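Local coordinates for uncharacterized protein (Enterococcus faecalis, PDB 2QRU), which is of unknown function but adopts the alpha/beta hydrolase fold and is probably a hydrolase, at residues 136-140 against 141-145; 176-179 against 180-184; 255-258 against 259-262; 261-264 against 265-268. One frame throughout, in Å; residues are numbered along the deposited sequence.

The four contacts illustrate how short-range contacts shape separate parts of an alpha/beta hydrolase fold. Interactions 1, 2 and 3 follow in that order along the chain, and interaction 4 begins where interaction 3 ends, sharing Ile261 and Thr262 on helix 258-272. Interactions 1 and 2 have centres about 10 Å apart and touch through Leu145 and Arg143 against Ile180; they shape the long excursion after strand 127-130 and the end of helix 173-181, to which it leads. Interactions 3 and 4, with centres about 8 Å apart, start helix 258-272 and seat it beside the edge strand 240-244. Between the pairs the centres lie about 27 to 34 Å apart, and nothing touches.

Interaction 1 of 4, residues 136-140 against 141-145; sequences LEFIK and EPRKL
Glu141 N reaches back to Phe138 O (3.2 Å), closing the 3-10 segment 137-140 against the loop 141-145. The donor stands above the carbonyl plane, 62° out of it, and the bond is bent. In one of the two modelled positions of Glu141 a water may also join Phe138 O to Glu141 OE1, a link that remains doubtful. Two residues on, Arg143 folds its chain at chi3 (-62°), and the guanidinium comes back over the 3-10 turn. Its NH1 lies at the edge of the Phe138 ring, near the ring plane and 3.6 Å from CE2, with the two planes almost perpendicular (89°). NH2 rests 3.8 Å from CG2 of Ile139, whose CA lies over one face of the guanidinium; a second water, in the guanidinium plane, joins NH2 to Ile139 O, 2.7 Å from that oxygen. NH1 is held further by the carbonyl of Glu223, so each terminal nitrogen has an oxygen partner. Lys140 NZ makes a salt bridge with Glu137 OE1 at 2.8 Å and also bonds to the carbonyl of Gly195. The turn is wedged beside two helices: Ile139 packs on Pro186 and Tyr189 of helix 185-189, while Arg143 touches Leu185 of that helix and Ile180 of helix 173-181.

Interaction 2 of 4, residues 176-179 against 180-184; sequences YHYS and IQQAL
Tyr178 and Gln182, one helical turn apart, make one of two CH-pi contacts in this helix end. Gln182 CG sits over the centre of the tyrosine ring, 3.6 Å from its centroid, and the bend of the glutamine at chi2 (-65°) lays its amide only 23° from parallel to the ring. In the other, Ile180 CD1 lies over one face of Tyr176, displaced toward the rim and 3.6 Å from CZ. The phenol is turned anti to the backbone nitrogen (chi1 179°), and the isoleucine is extended far enough for its terminal methyl to meet it. Purely apolar contact is looser: Leu184 CD1 approaches Tyr178 CE2 at 4.2 Å. Among the hydrogen bonds, Tyr176 O takes two donors, Ile180 N of the regular helix and Ser179 OG (2.8 Å), which turns the hydroxyl back onto its own helix. Helical bonds continue from Gln181 N to His177 O and from Gln182 N to Tyr178 O. The end is a Schellman motif: Ala183 takes a positive phi, Leu184 N bonds back to Ser179 O at 2.7 Å, and Ala183 N bonds to Ile180 O. The chain then enters helix 185-189, whose Leu185 and Phe188 pack on Ser179. On another flank the loop beyond residue 145 meets the helix, Gln181 holding the backbone of Ile150 and Gln148 while His177 packs on Leu146.

Interaction 3 of 4, residues 255-258 against 259-262; sequences TKDP and SVIT. With EDO (1,2-ethanediol), chain C.
Asp257 OD2 accepts the backbone N-H of Ser259 at 3.0 Å, a capping bond from the N-cap of helix 258-272. The donor meets the carboxylate from above its plane, 39° out of it. The carboxylate gets there because CG lies anti to the backbone N (chi1 -174°), which carries it beside the opening turn. Asp257 O serves the same turn, accepting Ile261 N at 2.9 Å in a nearly straight bond and Val260 N in a weak one. Proline follows as the first helical residue, and Pro258 O accepts Thr262 N at 3.0 Å. Around this polar core the preceding loop packs on the helix: Val260 CG1 touches Thr255 CA, CG2 of the same valine meets Asp257 CB, and Ile261 lies along the loop backbone, its CD1 3.6 Å from Lys256 O. Farther out, Leu247 and Phe251 pack on Val260, Pro47 on Thr255, and the Lys256 ammonium forms a salt bridge with Glu49 of helix 48-55. A 1,2-ethanediol, probably from the crystallisation liquor, spans the carboxylate: its O1 and O2 hydrogen-bond to Asp257 OD1 (2.9 Å) and Asp257 OD2 (3.0 Å), and O2 also lies beside Ser259 OG.

Interaction 4 of 4, residues 261-264 against 265-268; sequences ITLF and EQLD
Ile261 O accepts Glu265 N at 3.1 Å, the first of four consecutive i to i+4 bonds in the middle of helix 258-272. The glutamate side chain, extended beyond CG, runs back along the helix, bringing Glu265 OE2 within 4.1 Å of Ile261 CG2. Thr262, whose O accepts Gln266 N, is tied to the same glutamate through a water that lies 2.7 Å from Thr262 OG1 and donates to Glu265 OE1. Its methyl CG2 meets the amide end of Gln266, 4.1 Å from NE2. Leu263 O accepts Leu267 N, and its side chain takes the other end of that amide: Leu263 CD1 lies 3.6 Å from Gln266 OE1, the two side chains crossing at about a right angle, so Gln266, extended beyond CG, lies across both Thr262 and Leu263. Phe264 contributes mainly backbone here, with Asp268 N at 2.7 Å from Phe264 O. Asp268 then turns its carboxylate to Lys272 in a salt bridge and to Asn57 in a hydrogen bond. The helix is amphipathic: Leu263 and Leu267 face the sheet, resting on Phe214 of strand 213-218, with Leu263 also on Val244 of the edge strand 240-244, while Phe264 and Leu267 pack on Leu50 of helix 48-55.

Interaction 1 of 4, residues 136-140 against 141-145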
loop_
_atom_site.group_PDB
_atom_site.type_symbol
_atom_site.label_atom_id
_atom_site.label_comp_id
_atom_site.label_asym_id
_atom_site.label_seq_id
_atom_site.Cartn_x
_atom_site.Cartn_y
_atom_site.Cartn_z
ATOM N N LEU A 136 -2.751 -0.163 -13.546
ATOM C CA LEU A 136 -3.753 0.868 -13.317
ATOM C C LEU A 136 -4.929 0.764 -14.315
ATOM O O LEU A 136 -5.784 1.665 -14.377
ATOM C CB LEU A 136 -3.068 2.250 -13.383
ATOM C CG LEU A 136 -1.962 2.426 -12.317
ATOM C CD1 LEU A 136 -1.212 3.732 -12.561
ATOM C CD2 LEU A 136 -2.516 2.361 -10.908
ATOM N N GLU A 137 -5.013 -0.347 -15.066
ATOM C CA GLU A 137 -6.007 -0.423 -16.160
ATOM C C GLU A 137 -7.429 -0.292 -15.628
ATOM O O GLU A 137 -8.298 0.277 -16.279
ATOM C CB GLU A 137 -5.887 -1.731 -16.942
ATOM C CG GLU A 137 -4.535 -1.912 -17.565
ATOM C CD GLU A 137 -4.206 -0.778 -18.520
ATOM O OE1 GLU A 137 -5.064 -0.441 -19.369
ATOM O OE2 GLU A 137 -3.106 -0.222 -18.380
ATOM N N PHE A 138 -7.660 -0.818 -14.424
ATOM C CA PHE A 138 -9.015 -0.875 -13.885
ATOM C C PHE A 138 -9.626 0.530 -13.658
ATOM O O PHE A 138 -10.849 0.675 -13.585
ATOM C CB PHE A 138 -9.049 -1.734 -12.607
ATOM C CG PHE A 138 -8.352 -1.090 -11.444
ATOM C CD1 PHE A 138 -6.976 -1.203 -11.314
ATOM C CD2 PHE A 138 -9.059 -0.381 -10.486
ATOM C CE1 PHE A 138 -6.316 -0.590 -10.286
ATOM C CE2 PHE A 138 -8.409 0.226 -9.421
ATOM C CZ PHE A 138 -7.026 0.128 -9.324
ATOM N N ILE A 139 -8.792 1.563 -13.555
ATOM C CA ILE A 139 -9.333 2.915 -13.313
ATOM C C ILE A 139 -9.954 3.528 -14.582
ATOM O O ILE A 139 -10.575 4.595 -14.523
ATOM C CB ILE A 139 -8.315 3.903 -12.644
ATOM C CG1 ILE A 139 -7.316 4.480 -13.647
ATOM C CG2 ILE A 139 -7.622 3.235 -11.450
ATOM C CD1 ILE A 139 -6.318 5.472 -13.028
ATOM N N LYS A 140 -9.789 2.832 -15.709
ATOM C CA LYS A 140 -10.408 3.246 -16.976
ATOM C C LYS A 140 -11.886 2.876 -16.987
ATOM O O LYS A 140 -12.684 3.465 -17.737
ATOM C CB LYS A 140 -9.706 2.572 -18.145
ATOM C CG LYS A 140 -8.305 3.078 -18.447
ATOM C CD LYS A 140 -7.649 2.223 -19.546
ATOM C CE LYS A 140 -6.291 2.783 -19.988
ATOM N NZ LYS A 140 -5.584 1.853 -20.912
ATOM N N GLU A 141 -12.235 1.864 -16.178
ATOM C CA GLU A 141 -13.610 1.358 -16.007
ATOM C C GLU A 141 -14.411 2.316 -15.096
ATOM O O GLU A 141 -13.878 2.796 -14.087
ATOM C CB GLU A 141 -13.604 -0.067 -15.374
ATOM C CG GLU A 141 -12.837 -1.202 -16.145
ATOM C CD GLU A 141 -12.410 -2.446 -15.275
ATOM O OE1 GLU A 141 -13.087 -2.835 -14.287
ATOM O OE2 GLU A 141 -11.372 -3.064 -15.599
ATOM N N PRO A 142 -15.688 2.604 -15.444
ATOM C CA PRO A 142 -16.567 3.362 -14.537
ATOM C C PRO A 142 -16.790 2.639 -13.198
ATOM O O PRO A 142 -17.003 1.422 -13.164
ATOM C CB PRO A 142 -17.877 3.496 -15.329
ATOM C CG PRO A 142 -17.815 2.423 -16.394
ATOM C CD PRO A 142 -16.369 2.257 -16.713
ATOM N N ARG A 143 -16.681 3.393 -12.109
ATOM C CA ARG A 143 -16.956 2.890 -10.765
ATOM C C ARG A 143 -17.856 3.891 -10.043
ATOM O O ARG A 143 -17.659 5.114 -10.144
ATOM C CB ARG A 143 -15.662 2.700 -9.975
ATOM C CG ARG A 143 -14.762 1.574 -10.496
ATOM C CD ARG A 143 -13.382 1.621 -9.856
ATOM N NE ARG A 143 -12.656 2.862 -10.157
ATOM C CZ ARG A 143 -11.547 3.242 -9.530
ATOM N NH1 ARG A 143 -11.039 2.483 -8.557
ATOM N NH2 ARG A 143 -10.941 4.377 -9.870
ATOM N N LYS A 144 -18.871 3.384 -9.357
ATOM C CA LYS A 144 -19.676 4.228 -8.488
ATOM C C LYS A 144 -19.372 3.749 -7.077
ATOM O O LYS A 144 -19.690 2.612 -6.703
ATOM C CB LYS A 144 -21.176 4.165 -8.846
ATOM C CG LYS A 144 -22.077 5.233 -8.175
ATOM C CD LYS A 144 -21.489 6.655 -8.232
ATOM C CE LYS A 144 -21.559 7.272 -9.626
ATOM N NZ LYS A 144 -20.711 8.502 -9.746
ATOM N N LEU A 145 -18.685 4.613 -6.332
ATOM C CA LEU A 145 -18.205 4.301 -4.991
ATOM C C LEU A 145 -18.913 5.198 -3.967
ATOM O O LEU A 145 -19.285 4.737 -2.876
ATOM C CB LEU A 145 -16.676 4.450 -4.924
ATOM C CG LEU A 145 -15.886 3.767 -6.054
ATOM C CD1 LEU A 145 -14.397 4.151 -6.072
ATOM C CD2 LEU A 145 -16.071 2.251 -6.029
HETATM O O HOH W 1 -12.709 -1.098 -12.281
HETATM O O HOH W 2 -11.175 6.084 -12.330
#

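Interaction 2 of 4, residues 176-179 against 180-184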
loop_
_atom_site.group_PDB
_atom_site.type_symbol
_atom_site.label_atom_id
_atom_site.label_comp_id
_atom_site.label_asym_id
_atom_site.label_seq_id
_atom_site.Cartn_x
_atom_site.Cartn_y
_atom_site.Cartn_z
ATOM N N TYR A 176 -10.038 12.680 -3.862
ATOM C CA TYR A 176 -9.960 11.369 -4.482
ATOM C C TYR A 176 -11.290 11.002 -5.153
ATOM O O TYR A 176 -11.339 10.694 -6.351
ATOM C CB TYR A 176 -9.575 10.340 -3.418
ATOM C CG TYR A 176 -9.485 8.931 -3.951
ATOM C CD1 TYR A 176 -8.644 8.622 -5.020
ATOM C CD2 TYR A 176 -10.248 7.908 -3.384
ATOM C CE1 TYR A 176 -8.548 7.293 -5.511
ATOM C CE2 TYR A 176 -10.185 6.606 -3.874
ATOM C CZ TYR A 176 -9.335 6.302 -4.921
ATOM O OH TYR A 176 -9.296 4.999 -5.366
ATOM N N HIS A 177 -12.377 11.066 -4.392
ATOM C CA HIS A 177 -13.662 10.671 -4.931
ATOM C C HIS A 177 -14.208 11.623 -5.973
ATOM O O HIS A 177 -14.877 11.189 -6.923
ATOM C CB HIS A 177 -14.634 10.343 -3.817
ATOM C CG HIS A 177 -14.290 9.068 -3.135
ATOM N ND1 HIS A 177 -14.707 7.845 -3.609
ATOM C CD2 HIS A 177 -13.496 8.811 -2.071
ATOM C CE1 HIS A 177 -14.213 6.888 -2.846
ATOM N NE2 HIS A 177 -13.477 7.449 -1.903
ATOM N N TYR A 178 -13.889 12.909 -5.821
ATOM C CA TYR A 178 -14.168 13.905 -6.845
ATOM C C TYR A 178 -13.477 13.538 -8.169
ATOM O O TYR A 178 -14.115 13.536 -9.224
ATOM C CB TYR A 178 -13.726 15.295 -6.367
ATOM C CG TYR A 178 -13.970 16.409 -7.369
ATOM C CD1 TYR A 178 -15.234 16.982 -7.502
ATOM C CD2 TYR A 178 -12.936 16.899 -8.167
ATOM C CE1 TYR A 178 -15.470 18.011 -8.412
ATOM C CE2 TYR A 178 -13.163 17.934 -9.090
ATOM C CZ TYR A 178 -14.430 18.481 -9.201
ATOM O OH TYR A 178 -14.667 19.500 -10.095
ATOM N N SER A 179 -12.186 13.201 -8.107
ATOM C CA SER A 179 -11.433 12.924 -9.328
ATOM C C SER A 179 -12.010 11.701 -10.038
ATOM O O SER A 179 -12.099 11.688 -11.264
ATOM C CB SER A 179 -9.928 12.784 -9.073
ATOM O OG SER A 179 -9.591 11.588 -8.379
ATOM N N ILE A 180 -12.442 10.708 -9.263
ATOM C CA ILE A 180 -13.106 9.532 -9.822
ATOM C C ILE A 180 -14.409 9.918 -10.523
ATOM O O ILE A 180 -14.614 9.580 -11.700
ATOM C CB ILE A 180 -13.372 8.450 -8.749
ATOM C CG1 ILE A 180 -12.043 7.865 -8.254
ATOM C CG2 ILE A 180 -14.284 7.340 -9.316
ATOM C CD1 ILE A 180 -12.155 6.925 -7.047
ATOM N N GLN A 181 -15.276 10.643 -9.812
ATOM C CA GLN A 181 -16.582 11.037 -10.348
ATOM C C GLN A 181 -16.450 11.911 -11.591
ATOM O O GLN A 181 -17.312 11.879 -12.468
ATOM C CB GLN A 181 -17.413 11.771 -9.292
ATOM C CG GLN A 181 -17.762 10.921 -8.065
ATOM C CD GLN A 181 -18.597 11.674 -7.039
ATOM O OE1 GLN A 181 -18.704 12.905 -7.077
ATOM N NE2 GLN A 181 -19.204 10.933 -6.120
ATOM N N GLN A 182 -15.364 12.679 -11.659
ATOM C CA GLN A 182 -15.152 13.655 -12.731
ATOM C C GLN A 182 -14.243 13.125 -13.842
ATOM O O GLN A 182 -13.894 13.865 -14.760
ATOM C CB GLN A 182 -14.565 14.951 -12.164
ATOM C CG GLN A 182 -15.475 15.692 -11.209
ATOM C CD GLN A 182 -16.728 16.211 -11.882
ATOM O OE1 GLN A 182 -16.689 16.699 -13.012
ATOM N NE2 GLN A 182 -17.852 16.111 -11.184
ATOM N N ALA A 183 -13.868 11.850 -13.751
ATOM C CA ALA A 183 -12.993 11.197 -14.735
ATOM C C ALA A 183 -11.594 11.845 -14.822
ATOM O O ALA A 183 -10.974 11.874 -15.885
ATOM C CB ALA A 183 -13.681 11.144 -16.126
ATOM N N LEU A 184 -11.096 12.347 -13.692
ATOM C CA LEU A 184 -9.823 13.077 -13.662
ATOM C C LEU A 184 -8.693 12.270 -13.012
ATOM O O LEU A 184 -7.552 12.734 -12.908
ATOM C CB LEU A 184 -9.984 14.397 -12.908
ATOM C CG LEU A 184 -10.823 15.511 -13.534
ATOM C CD1 LEU A 184 -11.063 16.604 -12.508
ATOM C CD2 LEU A 184 -10.139 16.070 -14.766
#

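Interaction 3 of 4, residues 255-258 against 259-262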
loop_
_atom_site.group_PDB
_atom_site.type_symbol
_atom_site.label_atom_id
_atom_site.label_comp_id
_atom_site.label_asym_id
_atom_site.label_seq_id
_atom_site.Cartn_x
_atom_site.Cartn_y
_atom_site.Cartn_z
ATOM N N THR A 255 -11.715 -4.545 11.517
ATOM C CA THR A 255 -10.896 -5.642 12.042
ATOM C C THR A 255 -11.638 -6.554 13.021
ATOM O O THR A 255 -11.157 -7.636 13.358
ATOM C CB THR A 255 -9.632 -5.114 12.736
ATOM O OG1 THR A 255 -10.019 -4.255 13.822
ATOM C CG2 THR A 255 -8.753 -4.387 11.743
ATOM N N LYS A 256 -12.799 -6.101 13.484
ATOM C CA LYS A 256 -13.611 -6.857 14.425
ATOM C C LYS A 256 -14.654 -7.745 13.742
ATOM O O LYS A 256 -15.380 -8.491 14.426
ATOM C CB LYS A 256 -14.293 -5.902 15.424
ATOM C CG LYS A 256 -13.637 -5.827 16.792
ATOM C CD LYS A 256 -12.136 -5.630 16.749
ATOM C CE LYS A 256 -11.522 -6.035 18.097
ATOM N NZ LYS A 256 -10.060 -6.366 17.954
ATOM N N ASP A 257 -14.765 -7.632 12.418
ATOM C CA ASP A 257 -15.663 -8.491 11.654
ATOM C C ASP A 257 -15.153 -9.933 11.681
ATOM O O ASP A 257 -13.952 -10.161 11.525
ATOM C CB ASP A 257 -15.833 -7.992 10.211
ATOM C CG ASP A 257 -16.888 -8.791 9.450
ATOM O OD1 ASP A 257 -18.094 -8.430 9.550
ATOM O OD2 ASP A 257 -16.520 -9.820 8.843
ATOM N N PRO A 258 -16.044 -10.910 11.898
ATOM C CA PRO A 258 -15.619 -12.318 12.041
ATOM C C PRO A 258 -14.786 -12.817 10.857
ATOM O O PRO A 258 -13.870 -13.600 11.064
ATOM C CB PRO A 258 -16.946 -13.090 12.158
ATOM C CG PRO A 258 -17.889 -12.108 12.661
ATOM C CD PRO A 258 -17.502 -10.770 12.101
ATOM N N SER A 259 -15.128 -12.386 9.643
ATOM C CA SER A 259 -14.393 -12.779 8.443
ATOM C C SER A 259 -12.985 -12.238 8.485
ATOM O O SER A 259 -12.050 -12.939 8.084
ATOM C CB SER A 259 -15.098 -12.282 7.179
ATOM O OG SER A 259 -16.333 -12.956 7.054
ATOM N N VAL A 260 -12.830 -11.002 8.984
ATOM C CA VAL A 260 -11.502 -10.374 9.041
ATOM C C VAL A 260 -10.684 -11.017 10.175
ATOM O O VAL A 260 -9.453 -11.202 10.038
ATOM C CB VAL A 260 -11.573 -8.836 9.214
ATOM C CG1 VAL A 260 -10.175 -8.231 9.187
ATOM C CG2 VAL A 260 -12.453 -8.184 8.119
ATOM N N ILE A 261 -11.365 -11.362 11.274
ATOM C CA ILE A 261 -10.692 -12.075 12.370
ATOM C C ILE A 261 -10.136 -13.400 11.868
ATOM O O ILE A 261 -8.970 -13.727 12.140
ATOM C CB ILE A 261 -11.592 -12.246 13.608
ATOM C CG1 ILE A 261 -11.763 -10.887 14.272
ATOM C CG2 ILE A 261 -10.929 -13.232 14.611
ATOM C CD1 ILE A 261 -12.860 -10.844 15.321
ATOM N N THR A 262 -10.935 -14.144 11.104
ATOM C CA THR A 262 -10.462 -15.403 10.524
ATOM C C THR A 262 -9.278 -15.213 9.560
ATOM O O THR A 262 -8.280 -15.934 9.614
ATOM C CB THR A 262 -11.595 -16.164 9.827
ATOM O OG1 THR A 262 -12.576 -16.521 10.806
ATOM C CG2 THR A 262 -11.063 -17.464 9.207
HETATM C C1 EDO C . -20.781 -10.489 7.893
HETATM O O1 EDO C . -20.519 -9.078 8.002
HETATM C C2 EDO C . -19.519 -11.299 8.190
HETATM O O2 EDO C . -18.563 -11.098 7.137
#

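Interaction 4 of 4, residues 261-264 against 265-268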
loop_
_atom_site.group_PDB
_atom_site.type_symbol
_atom_site.label_atom_id
_atom_site.label_comp_id
_atom_site.label_asym_id
_atom_site.label_seq_id
_atom_site.Cartn_x
_atom_site.Cartn_y
_atom_site.Cartn_z
ATOM N N ILE A 261 -11.365 -11.362 11.274
ATOM C CA ILE A 261 -10.692 -12.075 12.370
ATOM C C ILE A 261 -10.136 -13.400 11.868
ATOM O O ILE A 261 -8.970 -13.727 12.140
ATOM C CB ILE A 261 -11.592 -12.246 13.608
ATOM C CG1 ILE A 261 -11.763 -10.887 14.272
ATOM C CG2 ILE A 261 -10.929 -13.232 14.611
ATOM C CD1 ILE A 261 -12.860 -10.844 15.321
ATOM N N THR A 262 -10.935 -14.144 11.104
ATOM C CA THR A 262 -10.462 -15.403 10.524
ATOM C C THR A 262 -9.278 -15.213 9.560
ATOM O O THR A 262 -8.280 -15.934 9.614
ATOM C CB THR A 262 -11.595 -16.164 9.827
ATOM O OG1 THR A 262 -12.576 -16.521 10.806
ATOM C CG2 THR A 262 -11.063 -17.464 9.207
ATOM N N LEU A 263 -9.395 -14.222 8.698
ATOM C CA LEU A 263 -8.317 -13.893 7.792
ATOM C C LEU A 263 -7.030 -13.552 8.577
ATOM O O LEU A 263 -5.935 -14.002 8.196
ATOM C CB LEU A 263 -8.755 -12.728 6.922
ATOM C CG LEU A 263 -7.692 -12.240 5.957
ATOM C CD1 LEU A 263 -7.435 -13.283 4.840
ATOM C CD2 LEU A 263 -8.238 -10.955 5.452
ATOM N N PHE A 264 -7.147 -12.798 9.676
ATOM C CA PHE A 264 -5.932 -12.488 10.461
ATOM C C PHE A 264 -5.288 -13.746 11.068
ATOM O O PHE A 264 -4.040 -13.848 11.129
ATOM C CB PHE A 264 -6.233 -11.466 11.541
ATOM C CG PHE A 264 -6.143 -10.054 11.058
ATOM C CD1 PHE A 264 -6.552 -9.702 9.766
ATOM C CD2 PHE A 264 -5.609 -9.081 11.869
ATOM C CE1 PHE A 264 -6.469 -8.385 9.328
ATOM C CE2 PHE A 264 -5.512 -7.750 11.416
ATOM C CZ PHE A 264 -5.973 -7.417 10.165
ATOM N N GLU A 265 -6.104 -14.719 11.442
ATOM C CA GLU A 265 -5.572 -16.011 11.924
ATOM C C GLU A 265 -4.766 -16.687 10.803
ATOM O O GLU A 265 -3.698 -17.240 11.056
ATOM C CB GLU A 265 -6.689 -16.945 12.397
ATOM C CG GLU A 265 -7.428 -16.411 13.584
ATOM C CD GLU A 265 -8.650 -17.244 13.937
ATOM O OE1 GLU A 265 -9.000 -18.183 13.172
ATOM O OE2 GLU A 265 -9.265 -16.933 14.987
ATOM N N GLN A 266 -5.297 -16.638 9.583
ATOM C CA GLN A 266 -4.621 -17.199 8.390
ATOM C C GLN A 266 -3.294 -16.506 8.125
ATOM O O GLN A 266 -2.260 -17.171 7.896
ATOM C CB GLN A 266 -5.522 -17.151 7.157
ATOM C CG GLN A 266 -6.686 -18.151 7.252
ATOM C CD GLN A 266 -7.807 -17.871 6.255
ATOM O OE1 GLN A 266 -7.874 -16.814 5.628
ATOM N NE2 GLN A 266 -8.732 -18.819 6.152
ATOM N N LEU A 267 -3.323 -15.183 8.197
ATOM C CA LEU A 267 -2.113 -14.366 8.007
ATOM C C LEU A 267 -1.102 -14.684 9.111
ATOM O O LEU A 267 0.094 -14.824 8.830
ATOM C CB LEU A 267 -2.457 -12.875 7.968
ATOM C CG LEU A 267 -1.245 -11.947 7.843
ATOM C CD1 LEU A 267 -0.293 -12.276 6.676
ATOM C CD2 LEU A 267 -1.658 -10.464 7.769
ATOM N N ASP A 268 -1.585 -14.808 10.350
ATOM C CA ASP A 268 -0.685 -15.101 11.476
ATOM C C ASP A 268 0.012 -16.438 11.255
ATOM O O ASP A 268 1.245 -16.549 11.398
ATOM C CB ASP A 268 -1.439 -15.096 12.811
ATOM C CG ASP A 268 -0.506 -15.287 13.976
ATOM O OD1 ASP A 268 0.122 -14.315 14.397
ATOM O OD2 ASP A 268 -0.375 -16.445 14.441
HETATM O O HOH W 3 -11.782 -18.435 12.580
#